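Local coordinates for protein putative mandelate racemase (Bordetella bronchiseptica, PDB 3OZY) that is of unknown function but, as a magnesium-binding enolase-superfamily member, probably acts on acid sugars by abstracting a proton next to a carboxylate, at residues H86-G91 with A105-V110; I36-R41 with R63-V68; D67-Q72 with G91-N96; S279-I284 with L288-S293. All coordinates share one frame; numbering follows the deposited sequence.

Interaction 1: residues H86-G91 with A105-V110; sequences HKVFHG and AAMSGV. With MG (magnesium ion), chain D.
Met-107 reaches from helix 102-122 to helix 81-97 and meets two neighbouring residues there, Val-88 and Phe-89. Val-88 and Met-107 point at each other tip to tip, with Val-88 CG1 3.7 Å from Met-107 CG. The thioether then bends at its last torsion (chi3 68°), which folds CE back over the start of Phe-89, 4.0 Å from Phe-89 CB. Met-107 SD lies at the edge of the phenyl ring, near its plane, so sulfur meets rim and not face. Trp-85 and Val-93 also touch Met-107 in this buried part of the N-terminal capping domain.

The metal contacts belong to another side of helix 81-97. His-86 and His-90, one turn apart, both turn their rings to a magnesium ion, bound by His-86 ND1 at 2.1 Å and by His-90 NE2 at 2.2 Å. Water 1 stands at a longer 2.5 Å from the magnesium. An edge of the Phe-89 ring sits over one face of the His-90 imidazole, with Phe-89 CD2 3.6 Å above the plane of that ring, so the phenyl edge lies against one face of a metal ligand. Met-387 of the second subunit packs on His-86, and Gly-386 of that subunit on His-90.

This magnesium, held by two imidazole nitrogens and a water near the C-terminal residues of the second subunit, is separate from the one bound by Asp-201, Glu-227 and Glu-254. One short helical segment thus serves two chemistries: it offers nitrogen ligands to the metal, while between the two segments the contact is apolar, without a hydrogen bond.

Interaction 2: residues I36-R41 with R63-V68; sequences ILVEVR and RAIEDV
Ile-65 lays its terminal methyl against Ile-36 and Val-38, which joins the three-stranded antiparallel sheet of the enolase-type capping domain to its first long helix. Strand 32-42 is the middle strand of that sheet, and helix 58-73 packs on one of its faces. The Ile-65 chain is stretched at its second torsion (chi2 166°), carrying CD1 out from the helix to the strand. There it is shared evenly: CD1 is 3.9 Å from Ile-36 CG2 and also 3.9 Å from Val-38 CG2. The two encounters differ in direction. Ile-36 and Ile-65 run past each other in opposite senses, whereas Val-38 and Ile-65 cross obliquely. Ile-36 and Val-38 are two residues apart, so they offer methyls on the same strand face.

Pro-52 touches all three side chains, while Ala-106 and Val-110 of helix 102-122 cover Ile-65 further. Leu-37, on the opposite strand face, meets Trp-367 and Val-370 of helix 367-372.

Glu-39 shares that face and is gripped along the strand by Arg-41, whose NE donates to Glu-39 OE2 over 2.9 Å at 169°; the oxygen lies in the guanidinium plane, but the nitrogen approaches it from above the carboxylate plane.

Interaction 3: residues D67-Q72 with G91-N96; sequences DVIGPQ and GEVSRN
Glu-92 folds back at its second torsion (chi2 -80°), and this bend swings its carboxylate across Val-68 instead of straight out from the helix. Val-68 answers with CG1, the branch opposite its backbone N, which comes within 3.7 Å of Glu-92 OE1. Gln-72, also bent in mid-chain, crosses Glu-92 at about a right angle, with Gln-72 NE2 4.0 Å from Glu-92 CG. No direct hydrogen bond passes between the two segments.

Water 2 does that work. It donates to Val-68 O at 2.8 Å and to Glu-92 OE2 at 2.7 Å, and accepts from Gln-72 NE2 at 2.9 Å. Helix 58-73 is kinked here: Gln-72 N bonds Ile-69 O, and Val-68 O accepts from the water. The other carboxylate oxygen is held within its own helix, where Asn-96 ND2 donates to Glu-92 OE1 over 3.0 Å in an almost straight bond (177°) that lies in the amide plane but above that of the carboxylate. With both oxygens engaged, the rotation of the carboxylate is largely fixed. OE2 also bonds a glycerol, probably from the crystallisation liquor.

Deeper in, Ile-69 CG1 meets Val-93 CG2 at 3.9 Å, an apolar touch on the buried side.

The two segments run nearly antiparallel, at 152°, as adjacent helices 58-73 and 81-97 of the capping domain. Helix 102-122 backs this pair: Met-107 touches both Ile-69 and Val-93, Ala-106 adds to Ile-69, and Ile-104 to Val-93. Beyond Val-68 and Asn-96 lie Asp-57 and Pro-55 of the second subunit.

Interaction 4: residues S279-I284 with L288-S293; sequences SRAGGI and LAISAS
Ile-284 and Leu-288 form the tight part of this contact, one helical turn apart at the start of helix 284-296. Leu-288 N donates to Ile-284 O over 3.0 Å at 161°, tilted somewhat from the carbonyl plane. The leucine side chain crowds the same oxygen, with Leu-288 CG 3.2 Å from Ile-284 O. Beside this bond the two side chains lie side by side and point the same way, Ile-284 CG2 being 4.0 Å from Leu-288 CD1. Ile-284 CG2 is the branch anti to the backbone N, CG1 standing beside it (chi1 -77°).

The approach of Ala-281 is looser: its CB is 4.3 Å from Ile-290 CD1, a single methyl-to-methyl touch between loop and helix. Between the two regions the backbone passes through Gly-282 and Gly-283, both at angles poorly suited to a side chain, and Gly-283 is the N-cap of the helix. The solvent side of the contact is at Leu-288, which stays partly exposed, whereas Ile-284, Ala-281 and Ile-290 are buried.

The contact is the loop-to-helix turn after strand 273-274 in the beta-alpha barrel. Arg-280 extends from the loop to the active-site region, where its NE bonds the backbone O of the magnesium ligand Glu-254 and its NH2 bonds Asn-255. Trp-85 of the capping domain donates its NE1 to Gly-282 O. Around the apolar residues, helix 102-122 covers Ile-284 with Ile-112 and Trp-115, Leu-318 of helix 309-321 touches both Ile-284 and Leu-288, and Phe-262 of helix 258-267 packs on Ile-290.

Overall arrangement
From the N terminus, interaction 2 comes first, closing the connection from the middle strand of the capping sheet to helix 58-73. Interaction 3 starts on the same helix, sharing Asp-67 and Val-68, and pairs it with helix 81-97. Interaction 1 shares Gly-91 with interaction 3 and carries helix 81-97 on to helix 102-122; the segments of these two alternate along the chain, so their loops cross. Together the three tie sheet and helices into one capping domain. Interaction 4 closes a very short turn much later, in the barrel. It meets interaction 1 through Ser-108, packed against residues 279-283, where capping domain and barrel join; interactions 2 and 3 do not touch it.

Interaction 1: residues H86-G91 with A105-V110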
# COMPACT_ATOMS: atom_id res chain seq x y z
N HIS A 86 6.52 12.18 -10.17
CA HIS A 86 6.88 10.96 -10.88
C HIS A 86 8.27 10.45 -10.54
O HIS A 86 8.48 9.24 -10.42
CB HIS A 86 6.63 11.15 -12.37
CG HIS A 86 5.17 11.33 -12.67
ND1 HIS A 86 4.35 10.27 -12.97
CD2 HIS A 86 4.37 12.42 -12.61
CE1 HIS A 86 3.11 10.71 -13.14
NE2 HIS A 86 3.10 12.01 -12.91
N LYS A 87 9.20 11.37 -10.31
CA LYS A 87 10.53 10.98 -9.87
C LYS A 87 10.42 10.17 -8.57
O LYS A 87 11.06 9.13 -8.41
CB LYS A 87 11.40 12.22 -9.65
CG LYS A 87 12.82 11.87 -9.25
CD LYS A 87 13.66 13.09 -8.94
CE LYS A 87 15.10 12.65 -8.69
NZ LYS A 87 15.95 13.72 -8.10
N VAL A 88 9.59 10.65 -7.65
CA VAL A 88 9.44 10.00 -6.35
C VAL A 88 8.67 8.67 -6.45
O VAL A 88 9.08 7.66 -5.88
CB VAL A 88 8.77 10.95 -5.35
CG1 VAL A 88 8.31 10.21 -4.09
CG2 VAL A 88 9.72 12.09 -4.99
N PHE A 89 7.57 8.68 -7.19
CA PHE A 89 6.74 7.48 -7.30
C PHE A 89 7.48 6.32 -7.96
O PHE A 89 7.50 5.20 -7.43
CB PHE A 89 5.45 7.80 -8.07
CG PHE A 89 4.51 6.63 -8.24
CD1 PHE A 89 3.58 6.31 -7.26
CD2 PHE A 89 4.54 5.87 -9.41
CE1 PHE A 89 2.71 5.24 -7.42
CE2 PHE A 89 3.68 4.80 -9.58
CZ PHE A 89 2.75 4.48 -8.58
N HIS A 90 8.07 6.58 -9.12
CA HIS A 90 8.76 5.53 -9.87
C HIS A 90 10.14 5.22 -9.31
O HIS A 90 10.61 4.09 -9.39
CB HIS A 90 8.86 5.91 -11.35
CG HIS A 90 7.54 6.03 -12.02
ND1 HIS A 90 6.74 4.94 -12.30
CD2 HIS A 90 6.85 7.12 -12.44
CE1 HIS A 90 5.63 5.35 -12.87
NE2 HIS A 90 5.66 6.66 -12.97
N GLY A 91 10.79 6.23 -8.73
CA GLY A 91 12.13 6.04 -8.21
C GLY A 91 12.15 5.25 -6.91
O GLY A 91 13.05 4.43 -6.71
N ALA A 105 0.59 8.27 1.03
CA ALA A 105 0.19 9.35 1.93
C ALA A 105 1.38 10.28 2.20
O ALA A 105 1.26 11.50 2.14
CB ALA A 105 -0.39 8.79 3.23
N ALA A 106 2.54 9.69 2.48
CA ALA A 106 3.76 10.48 2.66
C ALA A 106 4.05 11.40 1.46
O ALA A 106 4.32 12.59 1.62
CB ALA A 106 4.96 9.56 2.95
N MET A 107 3.96 10.84 0.26
CA MET A 107 4.14 11.63 -0.97
C MET A 107 3.15 12.77 -1.02
O MET A 107 3.45 13.86 -1.54
CB MET A 107 3.88 10.78 -2.22
CG MET A 107 4.97 9.84 -2.63
SD MET A 107 4.58 9.14 -4.24
CE MET A 107 4.73 10.58 -5.31
N SER A 108 1.94 12.49 -0.56
CA SER A 108 0.87 13.47 -0.60
C SER A 108 1.18 14.69 0.25
O SER A 108 0.93 15.82 -0.16
CB SER A 108 -0.44 12.86 -0.09
OG SER A 108 -0.81 11.72 -0.85
N GLY A 109 1.73 14.46 1.44
CA GLY A 109 2.11 15.54 2.33
C GLY A 109 3.19 16.42 1.71
O GLY A 109 3.14 17.65 1.80
N VAL A 110 4.16 15.78 1.06
CA VAL A 110 5.23 16.50 0.39
C VAL A 110 4.71 17.27 -0.83
O VAL A 110 5.06 18.43 -1.05
CB VAL A 110 6.35 15.52 -0.02
CG1 VAL A 110 7.37 16.20 -0.95
CG2 VAL A 110 7.02 14.94 1.24
MG MG D . 4.57 8.38 -13.93
O HOH W 1 6.00 8.98 -15.82

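Interaction 2: residues I36-R41 with R63-V68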
# COMPACT_ATOMS: atom_id res chain seq x y z
N ILE A 36 1.83 14.66 10.93
CA ILE A 36 3.12 15.18 10.53
C ILE A 36 2.91 16.52 9.85
O ILE A 36 2.10 16.63 8.93
CB ILE A 36 3.80 14.24 9.51
CG1 ILE A 36 4.27 12.95 10.17
CG2 ILE A 36 4.97 14.96 8.82
CD1 ILE A 36 5.45 13.13 11.12
N LEU A 37 3.64 17.53 10.30
CA LEU A 37 3.72 18.80 9.59
C LEU A 37 4.96 18.74 8.70
O LEU A 37 6.08 18.74 9.20
CB LEU A 37 3.81 19.97 10.57
CG LEU A 37 3.98 21.35 9.93
CD1 LEU A 37 2.78 21.71 9.08
CD2 LEU A 37 4.21 22.42 11.00
N VAL A 38 4.74 18.65 7.39
CA VAL A 38 5.84 18.64 6.44
C VAL A 38 6.32 20.06 6.22
O VAL A 38 5.51 20.98 6.13
CB VAL A 38 5.40 18.04 5.09
CG1 VAL A 38 6.56 18.05 4.08
CG2 VAL A 38 4.88 16.62 5.30
N GLU A 39 7.64 20.23 6.15
CA GLU A 39 8.24 21.53 5.86
C GLU A 39 9.30 21.35 4.78
O GLU A 39 10.29 20.65 4.99
CB GLU A 39 8.85 22.13 7.13
CG GLU A 39 9.40 23.53 6.94
CD GLU A 39 10.13 24.05 8.17
OE1 GLU A 39 10.10 23.39 9.22
OE2 GLU A 39 10.75 25.13 8.07
N VAL A 40 9.08 21.96 3.62
CA VAL A 40 10.06 21.92 2.54
C VAL A 40 10.74 23.28 2.46
O VAL A 40 10.09 24.30 2.27
CB VAL A 40 9.41 21.58 1.18
CG1 VAL A 40 10.44 21.70 0.05
CG2 VAL A 40 8.80 20.19 1.22
N ARG A 41 12.06 23.28 2.63
CA ARG A 41 12.84 24.51 2.62
C ARG A 41 13.63 24.65 1.32
O ARG A 41 13.97 23.66 0.68
CB ARG A 41 13.81 24.53 3.80
CG ARG A 41 13.13 24.51 5.16
CD ARG A 41 14.18 24.49 6.26
NE ARG A 41 13.60 24.67 7.59
CZ ARG A 41 14.32 24.76 8.70
NH1 ARG A 41 15.64 24.67 8.65
NH2 ARG A 41 13.72 24.93 9.87
N ARG A 63 10.10 8.94 8.75
CA ARG A 63 11.17 8.25 8.04
C ARG A 63 10.93 8.25 6.54
O ARG A 63 11.84 8.54 5.75
CB ARG A 63 11.29 6.81 8.56
CG ARG A 63 12.32 5.96 7.83
CD ARG A 63 13.75 6.39 8.09
NE ARG A 63 14.63 5.64 7.20
CZ ARG A 63 15.95 5.78 7.11
NH1 ARG A 63 16.59 6.66 7.87
NH2 ARG A 63 16.63 5.05 6.24
N ALA A 64 9.71 7.92 6.11
CA ALA A 64 9.42 7.90 4.68
C ALA A 64 9.63 9.27 4.05
O ALA A 64 10.17 9.39 2.96
CB ALA A 64 8.00 7.43 4.45
N ILE A 65 9.19 10.32 4.75
CA ILE A 65 9.27 11.66 4.21
C ILE A 65 10.72 12.19 4.18
O ILE A 65 11.19 12.67 3.15
CB ILE A 65 8.34 12.62 4.98
CG1 ILE A 65 6.88 12.25 4.68
CG2 ILE A 65 8.63 14.07 4.61
CD1 ILE A 65 5.87 12.89 5.62
N GLU A 66 11.42 12.07 5.30
CA GLU A 66 12.76 12.64 5.38
C GLU A 66 13.84 11.82 4.67
O GLU A 66 14.77 12.38 4.08
CB GLU A 66 13.16 12.85 6.86
CG GLU A 66 12.29 13.87 7.56
CD GLU A 66 12.70 14.17 8.99
OE1 GLU A 66 13.61 13.49 9.52
OE2 GLU A 66 12.11 15.10 9.58
N ASP A 67 13.69 10.50 4.68
CA ASP A 67 14.81 9.62 4.32
C ASP A 67 14.56 8.72 3.10
O ASP A 67 15.49 8.09 2.60
CB ASP A 67 15.21 8.77 5.53
CG ASP A 67 15.58 9.61 6.72
OD1 ASP A 67 16.54 10.41 6.61
OD2 ASP A 67 14.91 9.50 7.77
N VAL A 68 13.31 8.65 2.64
CA VAL A 68 13.01 7.92 1.42
C VAL A 68 12.64 8.91 0.32
O VAL A 68 13.28 8.94 -0.73
CB VAL A 68 11.90 6.86 1.63
CG1 VAL A 68 11.63 6.11 0.33
CG2 VAL A 68 12.30 5.88 2.72

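Interaction 3: residues D67-Q72 with G91-N96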
# COMPACT_ATOMS: atom_id res chain seq x y z
N ASP A 67 13.69 10.50 4.68
CA ASP A 67 14.81 9.62 4.32
C ASP A 67 14.56 8.72 3.10
O ASP A 67 15.49 8.09 2.60
CB ASP A 67 15.21 8.77 5.53
CG ASP A 67 15.58 9.61 6.72
OD1 ASP A 67 16.54 10.41 6.61
OD2 ASP A 67 14.91 9.50 7.77
N VAL A 68 13.31 8.65 2.64
CA VAL A 68 13.01 7.92 1.42
C VAL A 68 12.64 8.91 0.32
O VAL A 68 13.28 8.94 -0.73
CB VAL A 68 11.90 6.86 1.63
CG1 VAL A 68 11.63 6.11 0.33
CG2 VAL A 68 12.30 5.88 2.72
N ILE A 69 11.64 9.74 0.56
CA ILE A 69 11.24 10.74 -0.41
C ILE A 69 12.22 11.92 -0.46
O ILE A 69 12.65 12.33 -1.54
CB ILE A 69 9.82 11.25 -0.10
CG1 ILE A 69 8.82 10.10 -0.23
CG2 ILE A 69 9.47 12.43 -0.99
CD1 ILE A 69 7.45 10.39 0.41
N GLY A 70 12.59 12.43 0.71
CA GLY A 70 13.46 13.60 0.82
C GLY A 70 14.68 13.61 -0.08
O GLY A 70 14.92 14.58 -0.80
N PRO A 71 15.47 12.53 -0.06
CA PRO A 71 16.69 12.50 -0.88
C PRO A 71 16.42 12.68 -2.37
O PRO A 71 17.32 13.14 -3.08
CB PRO A 71 17.27 11.11 -0.58
CG PRO A 71 16.82 10.84 0.83
CD PRO A 71 15.41 11.39 0.87
N GLN A 72 15.23 12.33 -2.85
CA GLN A 72 14.89 12.52 -4.25
C GLN A 72 14.60 13.98 -4.58
O GLN A 72 14.53 14.35 -5.75
CB GLN A 72 13.68 11.68 -4.65
CG GLN A 72 13.87 10.19 -4.43
CD GLN A 72 15.01 9.63 -5.25
OE1 GLN A 72 15.15 9.94 -6.44
NE2 GLN A 72 15.83 8.81 -4.63
N GLY A 91 10.79 6.23 -8.73
CA GLY A 91 12.13 6.04 -8.21
C GLY A 91 12.15 5.25 -6.91
O GLY A 91 13.05 4.43 -6.71
N GLU A 92 11.17 5.49 -6.05
CA GLU A 92 11.15 4.89 -4.71
C GLU A 92 9.82 4.30 -4.25
O GLU A 92 9.77 3.16 -3.80
CB GLU A 92 11.56 5.92 -3.64
CG GLU A 92 13.05 6.17 -3.53
CD GLU A 92 13.78 5.11 -2.72
OE1 GLU A 92 13.18 4.09 -2.34
OE2 GLU A 92 14.99 5.31 -2.47
N VAL A 93 8.77 5.11 -4.27
CA VAL A 93 7.61 4.82 -3.43
C VAL A 93 6.78 3.61 -3.88
O VAL A 93 6.45 2.75 -3.05
CB VAL A 93 6.73 6.07 -3.24
CG1 VAL A 93 5.43 5.72 -2.52
CG2 VAL A 93 7.49 7.15 -2.48
N SER A 94 6.45 3.52 -5.16
CA SER A 94 5.60 2.43 -5.62
C SER A 94 6.19 1.07 -5.24
O SER A 94 5.57 0.27 -4.54
CB SER A 94 5.38 2.51 -7.13
OG SER A 94 4.55 1.43 -7.55
N ARG A 95 7.42 0.80 -5.68
CA ARG A 95 8.03 -0.49 -5.40
C ARG A 95 8.47 -0.63 -3.94
O ARG A 95 8.26 -1.67 -3.33
CB ARG A 95 9.24 -0.74 -6.30
CG ARG A 95 8.91 -0.91 -7.77
CD ARG A 95 10.17 -1.30 -8.56
NE ARG A 95 9.96 -1.30 -10.01
CZ ARG A 95 10.05 -0.21 -10.78
NH1 ARG A 95 10.37 0.96 -10.26
NH2 ARG A 95 9.83 -0.31 -12.08
N ASN A 96 9.08 0.41 -3.39
CA ASN A 96 9.80 0.25 -2.13
C ASN A 96 8.99 0.61 -0.89
O ASN A 96 9.43 0.36 0.23
CB ASN A 96 11.15 0.99 -2.16
CG ASN A 96 12.03 0.58 -3.33
OD1 ASN A 96 11.89 -0.50 -3.90
ND2 ASN A 96 12.95 1.47 -3.71
O HOH W 2 15.63 7.90 -1.84

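Interaction 4: residues S279-I284 with L288-S293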
# COMPACT_ATOMS: atom_id res chain seq x y z
N SER A 279 -4.41 14.73 0.65
CA SER A 279 -3.35 14.44 1.62
C SER A 279 -3.08 12.94 1.84
O SER A 279 -2.22 12.59 2.65
CB SER A 279 -3.67 15.09 2.98
OG SER A 279 -4.78 14.47 3.59
N ARG A 280 -3.81 12.08 1.12
CA ARG A 280 -3.65 10.63 1.26
C ARG A 280 -3.41 9.92 -0.06
O ARG A 280 -2.56 9.03 -0.14
CB ARG A 280 -4.90 10.00 1.92
CG ARG A 280 -5.23 10.55 3.30
CD ARG A 280 -6.62 10.12 3.78
NE ARG A 280 -6.73 8.72 4.18
CZ ARG A 280 -6.43 8.26 5.39
NH1 ARG A 280 -5.96 9.09 6.31
NH2 ARG A 280 -6.58 6.96 5.68
N ALA A 281 -4.16 10.30 -1.10
CA ALA A 281 -4.25 9.50 -2.32
C ALA A 281 -3.15 9.82 -3.32
O ALA A 281 -3.09 9.19 -4.38
CB ALA A 281 -5.63 9.68 -2.96
N GLY A 282 -2.30 10.79 -3.00
CA GLY A 282 -1.13 11.09 -3.81
C GLY A 282 -0.72 12.55 -3.82
O GLY A 282 0.38 12.87 -4.29
N GLY A 283 -1.57 13.46 -3.33
CA GLY A 283 -1.23 14.87 -3.32
C GLY A 283 -2.29 15.72 -3.98
O GLY A 283 -3.28 15.19 -4.49
N ILE A 284 -2.12 17.04 -3.95
CA ILE A 284 -2.93 17.90 -4.79
C ILE A 284 -2.78 17.49 -6.26
O ILE A 284 -3.76 17.42 -6.99
CB ILE A 284 -2.53 19.37 -4.57
CG1 ILE A 284 -3.12 19.86 -3.24
CG2 ILE A 284 -2.97 20.24 -5.73
CD1 ILE A 284 -2.64 21.25 -2.79
N LEU A 288 -6.18 16.28 -8.26
CA LEU A 288 -6.63 17.01 -9.45
C LEU A 288 -7.00 16.05 -10.57
O LEU A 288 -8.03 16.22 -11.24
CB LEU A 288 -5.54 17.96 -9.95
CG LEU A 288 -5.35 19.24 -9.13
CD1 LEU A 288 -4.08 19.93 -9.61
CD2 LEU A 288 -6.56 20.15 -9.27
N ALA A 289 -6.16 15.05 -10.77
CA ALA A 289 -6.38 14.08 -11.84
C ALA A 289 -7.60 13.22 -11.53
O ALA A 289 -8.39 12.91 -12.41
CB ALA A 289 -5.15 13.22 -12.02
N ILE A 290 -7.75 12.85 -10.26
CA ILE A 290 -8.88 12.01 -9.85
C ILE A 290 -10.19 12.77 -10.00
O ILE A 290 -11.18 12.22 -10.47
CB ILE A 290 -8.67 11.45 -8.43
CG1 ILE A 290 -7.47 10.51 -8.42
CG2 ILE A 290 -9.91 10.71 -7.96
CD1 ILE A 290 -6.97 10.18 -7.03
N SER A 291 -10.20 14.04 -9.61
CA SER A 291 -11.40 14.86 -9.74
C SER A 291 -11.83 14.97 -11.21
O SER A 291 -13.01 14.86 -11.54
CB SER A 291 -11.14 16.25 -9.15
OG SER A 291 -12.23 17.12 -9.38
N ALA A 292 -10.85 15.19 -12.08
CA ALA A 292 -11.12 15.27 -13.51
C ALA A 292 -11.67 13.96 -14.05
O ALA A 292 -12.64 13.96 -14.83
CB ALA A 292 -9.85 15.65 -14.26
N SER A 293 -11.09 12.85 -13.62
CA SER A 293 -11.51 11.53 -14.09
C SER A 293 -12.92 11.19 -13.61
O SER A 293 -13.68 10.54 -14.33
CB SER A 293 -10.52 10.46 -13.65
OG SER A 293 -9.22 10.79 -14.12